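Side-chain contacts in putative amidohydrolase (Unidentified, PDB 3MKV), which probably hydrolyses dipeptides with a C-terminal proline, as a zinc-dependent prolidase of the amidohydrolase superfamily: residues A12-D15 / D20-Q23; E26-I29 / R35-S38; E183-G188 / Q225-Y230; D215-I220 / V245-R250; A284-K289 / A331-S336. All blocks are in the same frame, centred on the assembly; numbering follows the deposited sequence.

Contact 1: A12-D15 / D20-Q23; sequences ALLD and DLLQ
Leu21 turns its CG to the side of its own backbone N (chi1 -67°), while Leu14 sends its CG beside the carbonyl carbon (chi1 -164°), and in this beta hairpin the two side chains cross at a slant, a branch methyl of Leu21 against the stem of Leu14: Leu21 CD2 lies 3.8 Å from Leu14 CB. The other methyl of Leu21 reaches Ala12, two residues earlier than Leu14, with CD1 3.5 Å from Ala12 CB, so one leucine touches two residues of the opposite segment. The chain of Gln23, bent at chi2, brings NE2 to 3.6 Å from Ala12 CB.

Leu13 and Leu22 form the antiparallel hydrogen-bonded pair that fixes the register. Leu13 N donates to Leu22 O at 2.7 Å, and Leu22 N returns a bond to Leu13 O at 2.9 Å. The side chains of this pair emerge on the other face of the sheet from Ala12 and Gln23. Leu22 CD1 extends past the strand end to Asp15 CB, 3.7 Å away, while the Asp15 carboxylate is engaged by Arg371 in a salt bridge. Strand 56-63 takes the other edge of strand 12-13, tying the hairpin to the larger sheet. Where the direct pairing gives out, a water continues it, accepting from Asp15 N at 2.8 Å and donating to Asp20 O.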
# COMPACT_ATOMS: atom_id res chain seq x y z
N ALA A 12 -26.65 30.56 52.82
CA ALA A 12 -27.26 31.26 51.71
C ALA A 12 -27.26 30.32 50.51
O ALA A 12 -26.37 29.48 50.39
CB ALA A 12 -26.49 32.53 51.40
N LEU A 13 -28.26 30.46 49.65
CA LEU A 13 -28.37 29.65 48.45
C LEU A 13 -28.23 30.55 47.25
O LEU A 13 -28.91 31.57 47.16
CB LEU A 13 -29.73 28.96 48.39
CG LEU A 13 -29.98 28.13 47.14
CD1 LEU A 13 -28.83 27.16 46.92
CD2 LEU A 13 -31.30 27.39 47.25
N LEU A 14 -27.34 30.19 46.34
CA LEU A 14 -27.17 30.94 45.10
C LEU A 14 -28.00 30.28 44.01
O LEU A 14 -27.72 29.15 43.60
CB LEU A 14 -25.70 30.99 44.72
CG LEU A 14 -25.28 32.03 43.68
CD1 LEU A 14 -23.76 32.16 43.69
CD2 LEU A 14 -25.81 31.69 42.28
N ASP A 15 -29.04 30.97 43.58
CA ASP A 15 -29.90 30.52 42.51
C ASP A 15 -29.61 31.46 41.35
O ASP A 15 -30.03 32.63 41.37
CB ASP A 15 -31.37 30.60 42.92
CG ASP A 15 -32.31 29.99 41.88
OD1 ASP A 15 -32.09 30.22 40.68
OD2 ASP A 15 -33.26 29.28 42.27
N ASP A 20 -29.78 38.18 44.08
CA ASP A 20 -29.25 38.13 45.44
C ASP A 20 -29.38 36.73 46.02
O ASP A 20 -30.22 35.95 45.58
CB ASP A 20 -30.00 39.11 46.35
CG ASP A 20 -29.94 40.53 45.85
OD1 ASP A 20 -28.83 41.04 45.57
OD2 ASP A 20 -31.02 41.15 45.73
N LEU A 21 -28.56 36.44 47.03
CA LEU A 21 -28.60 35.16 47.72
C LEU A 21 -29.92 34.92 48.42
O LEU A 21 -30.46 35.80 49.09
CB LEU A 21 -27.46 35.06 48.74
CG LEU A 21 -26.04 35.01 48.17
CD1 LEU A 21 -25.02 34.84 49.28
CD2 LEU A 21 -25.92 33.87 47.16
N LEU A 22 -30.46 33.72 48.27
CA LEU A 22 -31.65 33.33 49.01
C LEU A 22 -31.25 32.79 50.38
O LEU A 22 -30.35 31.96 50.49
CB LEU A 22 -32.44 32.27 48.23
CG LEU A 22 -32.69 32.63 46.76
CD1 LEU A 22 -33.28 31.45 46.00
CD2 LEU A 22 -33.59 33.84 46.66
N GLN A 23 -31.93 33.28 51.42
CA GLN A 23 -31.62 32.84 52.78
C GLN A 23 -32.70 31.91 53.29
O GLN A 23 -33.85 31.98 52.86
CB GLN A 23 -31.49 34.05 53.70
CG GLN A 23 -30.25 34.00 54.57
CD GLN A 23 -29.04 34.62 53.89
OE1 GLN A 23 -29.17 35.52 53.05
NE2 GLN A 23 -27.86 34.16 54.27
O HOH W 1 -29.61 33.68 44.10

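Contact 2: E26-I29 / R35-S38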
# COMPACT_ATOMS: atom_id res chain seq x y z
N GLU A 26 -33.02 24.80 52.86
CA GLU A 26 -32.30 23.57 53.14
C GLU A 26 -32.32 22.69 51.90
O GLU A 26 -33.29 22.71 51.12
CB GLU A 26 -32.92 22.85 54.35
CG GLU A 26 -32.75 23.62 55.66
CD GLU A 26 -33.16 22.79 56.88
OE1 GLU A 26 -32.78 23.18 58.00
OE2 GLU A 26 -33.85 21.76 56.71
N ILE A 27 -31.25 21.93 51.69
CA ILE A 27 -31.14 21.10 50.49
C ILE A 27 -30.96 19.63 50.86
O ILE A 27 -30.11 19.28 51.68
CB ILE A 27 -29.98 21.56 49.59
CG1 ILE A 27 -29.91 23.09 49.56
CG2 ILE A 27 -30.15 21.01 48.18
CD1 ILE A 27 -28.58 23.63 49.09
N LEU A 28 -31.78 18.77 50.27
CA LEU A 28 -31.73 17.35 50.56
C LEU A 28 -31.09 16.59 49.40
O LEU A 28 -31.67 16.48 48.32
CB LEU A 28 -33.12 16.80 50.83
CG LEU A 28 -33.21 15.30 51.13
CD1 LEU A 28 -32.55 14.96 52.45
CD2 LEU A 28 -34.66 14.85 51.12
N ILE A 29 -29.89 16.07 49.63
CA ILE A 29 -29.18 15.29 48.64
C ILE A 29 -29.19 13.82 49.02
O ILE A 29 -28.88 13.47 50.16
CB ILE A 29 -27.71 15.73 48.53
CG1 ILE A 29 -27.62 17.09 47.84
CG2 ILE A 29 -26.88 14.67 47.79
CD1 ILE A 29 -28.50 18.11 48.50
N ARG A 35 -32.78 16.31 46.01
CA ARG A 35 -34.08 15.69 46.26
C ARG A 35 -35.11 16.75 46.65
O ARG A 35 -36.23 16.75 46.14
CB ARG A 35 -33.96 14.63 47.35
CG ARG A 35 -35.21 13.80 47.56
CD ARG A 35 -35.40 12.78 46.44
NE ARG A 35 -36.81 12.58 46.13
CZ ARG A 35 -37.28 11.64 45.32
NH1 ARG A 35 -36.45 10.79 44.72
NH2 ARG A 35 -38.59 11.55 45.10
N GLU A 36 -34.71 17.65 47.54
CA GLU A 36 -35.59 18.73 47.97
C GLU A 36 -34.81 20.01 48.18
O GLU A 36 -33.64 20.00 48.57
CB GLU A 36 -36.32 18.35 49.26
CG GLU A 36 -37.26 17.16 49.12
CD GLU A 36 -37.76 16.65 50.47
OE1 GLU A 36 -37.90 15.42 50.62
OE2 GLU A 36 -38.00 17.49 51.37
N VAL A 37 -35.48 21.13 47.93
CA VAL A 37 -34.90 22.44 48.13
C VAL A 37 -36.00 23.37 48.64
O VAL A 37 -36.69 24.02 47.84
CB VAL A 37 -34.32 23.00 46.80
CG1 VAL A 37 -33.70 24.37 47.01
CG2 VAL A 37 -33.30 22.03 46.21
N SER A 38 -36.19 23.43 49.95
CA SER A 38 -37.23 24.27 50.53
C SER A 38 -36.71 25.16 51.65
O SER A 38 -35.59 24.97 52.14
CB SER A 38 -38.40 23.43 51.06
OG SER A 38 -38.11 22.93 52.36
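Leu28 and Glu36 stand side by side on one face of an antiparallel beta hairpin, both pointing the same way, and the CB and CG of Arg35 run beside the same leucine, while the rest of its chain leads away. This doubling is a classic beta bulge: Arg35 and Glu36 together face the single residue Leu28. The CG of Leu28 is anti to its backbone N (chi1 179°), which carries CD2 across to the neighbouring strand, where it sits 3.8 Å from Arg35 CG and 3.3 Å from Glu36 OE1. The glutamate chain is extended beyond CG and lies alongside the leucine, its carboxylate end against CD2 and its CB against Leu28 CB.

On the opposite face Ile27 and Val37 also lie side by side, pointing the same way and touching through Ile27 CG2 and Val37 CG2 at 3.9 Å; Ile27 also packs on Ile372. Back on the Leu28 face, Glu26 turns its carboxylate to Ile42 N, and Ser38 OG is bonded to Lys40 O, so both polar ends find partners in the chain that follows the hairpin.

The backbone bonds keep the strands almost exactly antiparallel, at 179°. Glu26 N reaches Ser38 O at 2.7 Å, and Leu28 N reaches Glu36 O. At the bulge Leu28 O takes two donors: a weak bond from Glu36 N at 3.3 Å and a much shorter one from Arg35 N at 2.6 Å.

Contact 3: E183-G188 / Q225-Y230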
# COMPACT_ATOMS: atom_id res chain seq x y z
N GLU A 183 -16.35 8.38 12.95
CA GLU A 183 -15.35 7.72 13.79
C GLU A 183 -15.29 8.27 15.21
O GLU A 183 -15.25 7.50 16.18
CB GLU A 183 -13.96 7.82 13.13
CG GLU A 183 -13.91 7.08 11.78
CD GLU A 183 -12.57 7.17 11.10
OE1 GLU A 183 -11.62 7.66 11.73
OE2 GLU A 183 -12.46 6.75 9.93
N GLU A 184 -15.27 9.59 15.35
CA GLU A 184 -15.20 10.20 16.66
C GLU A 184 -16.45 9.87 17.46
O GLU A 184 -16.38 9.55 18.66
CB GLU A 184 -15.02 11.73 16.56
CG GLU A 184 -13.69 12.19 15.97
CD GLU A 184 -12.47 11.56 16.64
OE1 GLU A 184 -12.40 11.58 17.89
OE2 GLU A 184 -11.59 11.06 15.92
N LEU A 185 -17.60 9.93 16.80
CA LEU A 185 -18.85 9.59 17.45
C LEU A 185 -18.89 8.11 17.89
O LEU A 185 -19.32 7.81 19.00
CB LEU A 185 -20.03 9.93 16.53
CG LEU A 185 -20.32 11.42 16.29
CD1 LEU A 185 -21.40 11.61 15.25
CD2 LEU A 185 -20.74 12.07 17.59
N GLN A 186 -18.44 7.20 17.03
CA GLN A 186 -18.46 5.78 17.39
C GLN A 186 -17.50 5.54 18.55
O GLN A 186 -17.74 4.65 19.38
CB GLN A 186 -18.14 4.86 16.20
CG GLN A 186 -16.68 4.42 16.12
CD GLN A 186 -16.32 3.23 17.03
OE1 GLN A 186 -16.95 2.17 17.01
NE2 GLN A 186 -15.25 3.40 17.82
N MET A 187 -16.44 6.33 18.62
CA MET A 187 -15.46 6.18 19.68
C MET A 187 -15.95 6.77 21.01
O MET A 187 -15.34 6.55 22.07
CB MET A 187 -14.08 6.72 19.26
CG MET A 187 -13.20 5.67 18.55
SD MET A 187 -11.54 6.15 17.99
CE MET A 187 -11.88 7.65 17.10
N GLY A 188 -17.06 7.52 20.96
CA GLY A 188 -17.74 8.00 22.17
C GLY A 188 -17.78 9.50 22.42
O GLY A 188 -18.16 9.93 23.51
N GLN A 225 -25.72 16.21 14.02
CA GLN A 225 -27.14 16.31 14.30
C GLN A 225 -27.86 14.98 14.10
O GLN A 225 -28.88 14.72 14.74
CB GLN A 225 -27.78 17.38 13.45
CG GLN A 225 -27.41 18.78 13.85
CD GLN A 225 -27.99 19.79 12.90
OE1 GLN A 225 -28.58 19.42 11.88
NE2 GLN A 225 -27.84 21.07 13.23
N GLY A 226 -27.33 14.13 13.22
CA GLY A 226 -27.94 12.81 13.02
C GLY A 226 -27.83 11.95 14.26
O GLY A 226 -28.51 10.92 14.39
N ARG A 227 -26.95 12.36 15.18
CA ARG A 227 -26.70 11.61 16.40
C ARG A 227 -27.19 12.38 17.63
O ARG A 227 -26.89 12.02 18.76
CB ARG A 227 -25.21 11.29 16.55
CG ARG A 227 -24.87 10.41 17.77
CD ARG A 227 -23.85 9.33 17.43
NE ARG A 227 -23.73 8.28 18.46
CZ ARG A 227 -23.19 7.08 18.24
NH1 ARG A 227 -22.73 6.76 17.03
NH2 ARG A 227 -23.10 6.18 19.21
N GLY A 228 -27.96 13.44 17.40
CA GLY A 228 -28.54 14.20 18.49
C GLY A 228 -27.55 15.09 19.22
O GLY A 228 -27.78 15.50 20.36
N THR A 229 -26.43 15.40 18.58
CA THR A 229 -25.51 16.34 19.18
C THR A 229 -25.20 17.50 18.23
O THR A 229 -25.94 17.72 17.27
CB THR A 229 -24.25 15.66 19.75
OG1 THR A 229 -23.56 16.57 20.61
CG2 THR A 229 -23.32 15.17 18.64
N TYR A 230 -24.12 18.23 18.48
CA TYR A 230 -23.89 19.48 17.77
C TYR A 230 -22.39 19.71 17.54
O TYR A 230 -21.54 18.91 17.95
CB TYR A 230 -24.48 20.66 18.58
CG TYR A 230 -23.72 20.90 19.86
CD1 TYR A 230 -22.66 21.81 19.91
CD2 TYR A 230 -24.03 20.19 21.02
CE1 TYR A 230 -21.94 22.01 21.08
CE2 TYR A 230 -23.33 20.37 22.18
CZ TYR A 230 -22.28 21.28 22.21
OH TYR A 230 -21.58 21.46 23.38
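Leu185 and Arg227 slide past each other in opposite directions where the C-terminal end of helix 174-187 meets the turn after helix 214-225, two helices of the amidohydrolase TIM barrel. The aliphatic part of the arginine does the touching: its CD is 4.0 Å from Leu185 CB and equally near Leu185 CD1. Beyond it the guanidinium lies across the helix end, with Leu185 O over the centre of one face, 3.9 Å from the plane. Leucine's other methyl, CD2, approaches Thr229 CG2 at 4.2 Å, a looser apolar touch.

Both backbones end their helices with Schellman motifs. Gly188 closes the first, bonding back to Leu185 O, and Gly228 the second; its N is bonded to Gln225 O across a type I turn that presents Arg227 to the leucine. Thr229 OG1 is hydrogen-bonded to Asp190 O, just beyond the end of helix 174-187, a second tie between the two parts.

Farther out the subunit interface takes over. Arg227 NH2 is hydrogen-bonded to Thr204 O of a second subunit, whose Pro206 packs on the same arginine. A CG anti to the backbone N and a bend at chi2 (138°) together bring the guanidinium over the helix end, with NH1 4.1 Å from Leu185 O.

Contact 4: D215-I220 / V245-R250. With SO4 (sulfate ion), chain L.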
# COMPACT_ATOMS: atom_id res chain seq x y z
N ASP A 215 -19.31 23.53 2.39
CA ASP A 215 -19.73 22.17 2.12
C ASP A 215 -19.25 21.20 3.19
O ASP A 215 -19.98 20.29 3.59
CB ASP A 215 -19.17 21.72 0.77
CG ASP A 215 -19.98 22.24 -0.41
OD1 ASP A 215 -21.23 22.21 -0.35
OD2 ASP A 215 -19.36 22.66 -1.41
N GLU A 216 -18.01 21.38 3.64
CA GLU A 216 -17.47 20.54 4.72
C GLU A 216 -18.19 20.83 6.04
O GLU A 216 -18.70 19.92 6.67
CB GLU A 216 -15.95 20.71 4.87
CG GLU A 216 -15.12 20.05 3.76
CD GLU A 216 -13.80 20.77 3.52
OE1 GLU A 216 -12.73 20.10 3.50
OE2 GLU A 216 -13.82 22.00 3.37
N ILE A 217 -18.28 22.10 6.43
CA ILE A 217 -18.94 22.47 7.68
C ILE A 217 -20.35 21.90 7.74
O ILE A 217 -20.72 21.26 8.73
CB ILE A 217 -19.01 23.99 7.88
CG1 ILE A 217 -17.61 24.59 7.99
CG2 ILE A 217 -19.86 24.35 9.12
CD1 ILE A 217 -17.62 26.12 8.15
N ARG A 218 -21.13 22.13 6.69
CA ARG A 218 -22.50 21.63 6.63
C ARG A 218 -22.56 20.09 6.69
O ARG A 218 -23.46 19.53 7.31
CB ARG A 218 -23.23 22.16 5.40
CG ARG A 218 -23.39 23.69 5.38
CD ARG A 218 -24.39 24.16 4.32
NE ARG A 218 -23.77 24.30 3.00
CZ ARG A 218 -23.37 25.46 2.48
NH1 ARG A 218 -23.53 26.60 3.16
NH2 ARG A 218 -22.80 25.47 1.29
N ALA A 219 -21.61 19.41 6.05
CA ALA A 219 -21.55 17.94 6.19
C ALA A 219 -21.27 17.54 7.64
O ALA A 219 -21.89 16.62 8.16
CB ALA A 219 -20.51 17.33 5.27
N ILE A 220 -20.33 18.23 8.29
CA ILE A 220 -19.97 17.94 9.68
C ILE A 220 -21.15 18.16 10.63
O ILE A 220 -21.46 17.31 11.45
CB ILE A 220 -18.72 18.75 10.13
CG1 ILE A 220 -17.46 18.28 9.39
CG2 ILE A 220 -18.48 18.56 11.61
CD1 ILE A 220 -16.32 19.30 9.34
N VAL A 245 -21.78 29.94 11.53
CA VAL A 245 -23.15 29.98 12.03
C VAL A 245 -24.20 29.71 10.95
O VAL A 245 -25.22 29.06 11.21
CB VAL A 245 -23.45 31.29 12.77
CG1 VAL A 245 -24.94 31.47 12.95
CG2 VAL A 245 -22.75 31.27 14.12
N ARG A 246 -23.96 30.20 9.73
CA ARG A 246 -24.88 29.98 8.62
C ARG A 246 -24.84 28.53 8.18
O ARG A 246 -25.75 28.04 7.53
CB ARG A 246 -24.52 30.87 7.43
CG ARG A 246 -24.93 32.31 7.56
CD ARG A 246 -24.62 33.08 6.28
NE ARG A 246 -23.29 33.69 6.29
CZ ARG A 246 -22.24 33.25 5.60
NH1 ARG A 246 -21.08 33.89 5.69
NH2 ARG A 246 -22.35 32.18 4.82
N CYS A 247 -23.76 27.85 8.53
CA CYS A 247 -23.59 26.45 8.17
C CYS A 247 -24.17 25.52 9.22
O CYS A 247 -24.28 24.32 9.00
CB CYS A 247 -22.12 26.12 7.90
SG CYS A 247 -21.47 26.88 6.39
N GLY A 248 -24.54 26.08 10.37
CA GLY A 248 -25.30 25.34 11.37
C GLY A 248 -24.59 25.08 12.68
O GLY A 248 -25.13 24.41 13.56
N VAL A 249 -23.37 25.61 12.83
CA VAL A 249 -22.59 25.43 14.04
C VAL A 249 -23.32 26.00 15.26
O VAL A 249 -23.84 27.11 15.20
CB VAL A 249 -21.24 26.13 13.89
CG1 VAL A 249 -20.50 26.18 15.20
CG2 VAL A 249 -20.40 25.42 12.84
N ARG A 250 -23.37 25.26 16.37
CA ARG A 250 -24.13 25.68 17.56
C ARG A 250 -23.38 26.57 18.57
O ARG A 250 -23.94 27.55 19.07
CB ARG A 250 -24.72 24.47 18.28
CG ARG A 250 -25.62 24.80 19.47
CD ARG A 250 -26.68 23.71 19.67
NE ARG A 250 -27.28 23.78 21.00
CZ ARG A 250 -26.63 23.51 22.13
NH1 ARG A 250 -25.36 23.15 22.09
NH2 ARG A 250 -27.24 23.61 23.31
S SO4 L . -30.55 25.36 22.10
O1 SO4 L . -29.59 24.90 23.10
O2 SO4 L . -31.89 24.93 22.47
O3 SO4 L . -30.50 26.82 22.03
O4 SO4 L . -30.22 24.79 20.80
O HOH W 2 -25.66 27.28 4.82
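Cys247 turns its SG to the side of its backbone N (chi1 -70°) and sits just after helix 238-246, pressed against Ile217 and Arg218 of the neighbouring helix. Ile217 holds its CG2 anti to the backbone N, toward Cys247 and Val249; it meets Val249 CG2 at 3.9 Å, the two side chains crossing at a slant. Its modelled approach to Cys247 CB is too short to be trusted in detail.

Arg218 packs through its stem, and its guanidinium makes the polar contacts. CG rests 3.7 Å from Cys247 CB, and a bend at chi3 (-85°) folds the guanidinium back so that NH1 passes 3.8 Å from Cys247 SG. NH1 donates to a water 2.8 Å away, which in turn donates to Arg246 O. NH1 also forms a salt bridge with Glu214, a partner outside the two segments. Within its own helix, Arg218 NH2 has a long ion pair with Asp215 OD1, at 4.0 Å.

Arg250 is extended from CG to NE and presents a guanidinium edge to a sulfate, probably from the crystallisation liquor: NE bonds O4 at 3.1 Å and NH2 bonds O1 at 2.7 Å. Tyr272 OH holds the same anion. Gly248, with positive phi, completes a Schellman motif at the helix end, and the chain then enters strand 251-254: the helix-to-strand return of a TIM barrel, packed here against the preceding barrel helix.

Contact 5: A284-K289 / A331-S336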
# COMPACT_ATOMS: atom_id res chain seq x y z
N ALA A 284 0.71 35.68 26.61
CA ALA A 284 1.56 36.86 26.58
C ALA A 284 2.53 36.91 27.76
O ALA A 284 3.70 37.22 27.58
CB ALA A 284 0.70 38.12 26.54
N SER A 285 2.04 36.58 28.95
CA SER A 285 2.81 36.71 30.19
C SER A 285 3.93 35.68 30.37
O SER A 285 5.05 36.03 30.76
CB SER A 285 1.89 36.63 31.41
OG SER A 285 0.77 37.49 31.28
N GLU A 286 3.63 34.42 30.10
CA GLU A 286 4.54 33.34 30.46
C GLU A 286 4.65 32.29 29.37
O GLU A 286 5.25 31.23 29.58
CB GLU A 286 4.09 32.69 31.77
CG GLU A 286 2.80 31.88 31.65
CD GLU A 286 2.20 31.51 33.00
OE1 GLU A 286 2.07 32.41 33.85
OE2 GLU A 286 1.85 30.32 33.20
N GLY A 287 4.07 32.57 28.21
CA GLY A 287 4.08 31.64 27.09
C GLY A 287 5.46 31.22 26.63
O GLY A 287 5.74 30.03 26.45
N GLU A 288 6.34 32.19 26.44
CA GLU A 288 7.69 31.94 25.93
C GLU A 288 8.61 31.29 26.96
O GLU A 288 9.45 30.46 26.61
CB GLU A 288 8.32 33.23 25.43
CG GLU A 288 9.72 33.04 24.90
CD GLU A 288 10.43 34.35 24.68
OE1 GLU A 288 11.60 34.34 24.23
OE2 GLU A 288 9.80 35.40 24.95
N LYS A 289 8.45 31.69 28.22
CA LYS A 289 9.23 31.13 29.31
C LYS A 289 9.05 29.62 29.45
O LYS A 289 10.00 28.90 29.77
CB LYS A 289 8.86 31.81 30.63
CG LYS A 289 9.39 31.10 31.87
CD LYS A 289 9.31 32.00 33.09
CE LYS A 289 10.32 31.58 34.15
NZ LYS A 289 10.69 32.71 35.04
N ALA A 331 -0.06 27.07 32.71
CA ALA A 331 -1.07 28.12 32.83
C ALA A 331 -2.45 27.60 33.21
O ALA A 331 -3.30 28.35 33.70
CB ALA A 331 -1.17 28.89 31.54
N GLN A 332 -2.68 26.31 32.97
CA GLN A 332 -3.92 25.69 33.38
C GLN A 332 -4.28 26.07 34.80
O GLN A 332 -5.45 26.04 35.19
CB GLN A 332 -3.83 24.16 33.27
CG GLN A 332 -3.67 23.67 31.84
CD GLN A 332 -4.68 22.59 31.48
OE1 GLN A 332 -5.75 22.50 32.09
NE2 GLN A 332 -4.36 21.79 30.47
N ARG A 333 -3.28 26.44 35.60
CA ARG A 333 -3.55 26.75 37.00
C ARG A 333 -4.39 28.03 37.17
O ARG A 333 -4.95 28.28 38.25
CB ARG A 333 -2.25 26.91 37.77
CG ARG A 333 -1.92 28.35 38.10
CD ARG A 333 -0.92 28.94 37.13
NE ARG A 333 0.43 28.87 37.68
CZ ARG A 333 1.39 29.76 37.41
NH1 ARG A 333 1.15 30.79 36.60
NH2 ARG A 333 2.59 29.61 37.95
N LEU A 334 -4.50 28.81 36.09
CA LEU A 334 -5.10 30.14 36.10
C LEU A 334 -6.59 30.14 35.78
O LEU A 334 -7.24 31.19 35.78
CB LEU A 334 -4.37 31.08 35.13
CG LEU A 334 -2.93 31.44 35.49
CD1 LEU A 334 -2.17 31.96 34.29
CD2 LEU A 334 -2.90 32.47 36.64
N GLN A 335 -7.14 28.97 35.51
CA GLN A 335 -8.55 28.83 35.17
C GLN A 335 -9.49 29.82 35.90
O GLN A 335 -10.26 30.54 35.28
CB GLN A 335 -8.99 27.40 35.43
CG GLN A 335 -10.30 27.01 34.80
CD GLN A 335 -10.58 25.54 35.01
OE1 GLN A 335 -10.06 24.93 35.94
NE2 GLN A 335 -11.40 24.95 34.13
N SER A 336 -9.44 29.84 37.23
CA SER A 336 -10.37 30.67 37.99
C SER A 336 -10.25 32.18 37.72
O SER A 336 -11.15 32.95 38.05
CB SER A 336 -10.25 30.39 39.48
OG SER A 336 -10.51 29.04 39.73
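A single salt bridge carries this contact, joining the end of helix 277-286 to the 3-10 turn that precedes helix 337-343 in the amidohydrolase barrel, with the side chain of Ala331 about 12 Å from a bound zinc ion. Glu286 OE1 stands 3.3 Å from Arg333 NH1, and OE2 lies close behind at 3.5 Å from the same nitrogen. Carboxylate and guanidinium planes are turned 84° apart, nearly perpendicular, so the two groups meet through one nitrogen rather than as a flat, paired bidentate bridge.

Glu286 CG is wedged between its own backbone N and carbonyl carbon (chi1 70°), and from there the chain runs out extended toward the turn. Arg333 comes to it by another route, bent at chi2 and chi3. OE2 also rests 3.7 Å from Ala331 CB, and Leu334 CD1 lies more loosely beside OE1. Around them, Ala331 and Leu334 pack on Ala282 one turn earlier in the same helix as Glu286, while Arg333 O is hydrogen-bonded to Gln397 NE2.

With Arg333 exposed and Glu286 partly so, water would probably screen the pair in part. The distance and the crossed planes point to a mainly electrostatic attraction, probably centred on the single nitrogen NH1.

Contacts 1 and 2 belong to the N-terminal beta structure, two successive hairpins whose centres are 14 Å apart. They touch through Leu13, which packs on Val37 and Ile27, although the hairpins lie in different sheets. Contacts 3, 4 and 5 are in the TIM-barrel part, more than 30 Å away centre to centre. Contacts 3 and 4 alternate along the chain, share helix 214-225 and meet where Tyr230 lies against Arg250 in a cation-pi pair; their centres are 15 Å apart. Contact 5 comes last, 32 Å from each of them, on the other side of the chain's centre from contact 3. Thus beta pairing organises one part, and packing of barrel helices and loops the zinc-bearing other.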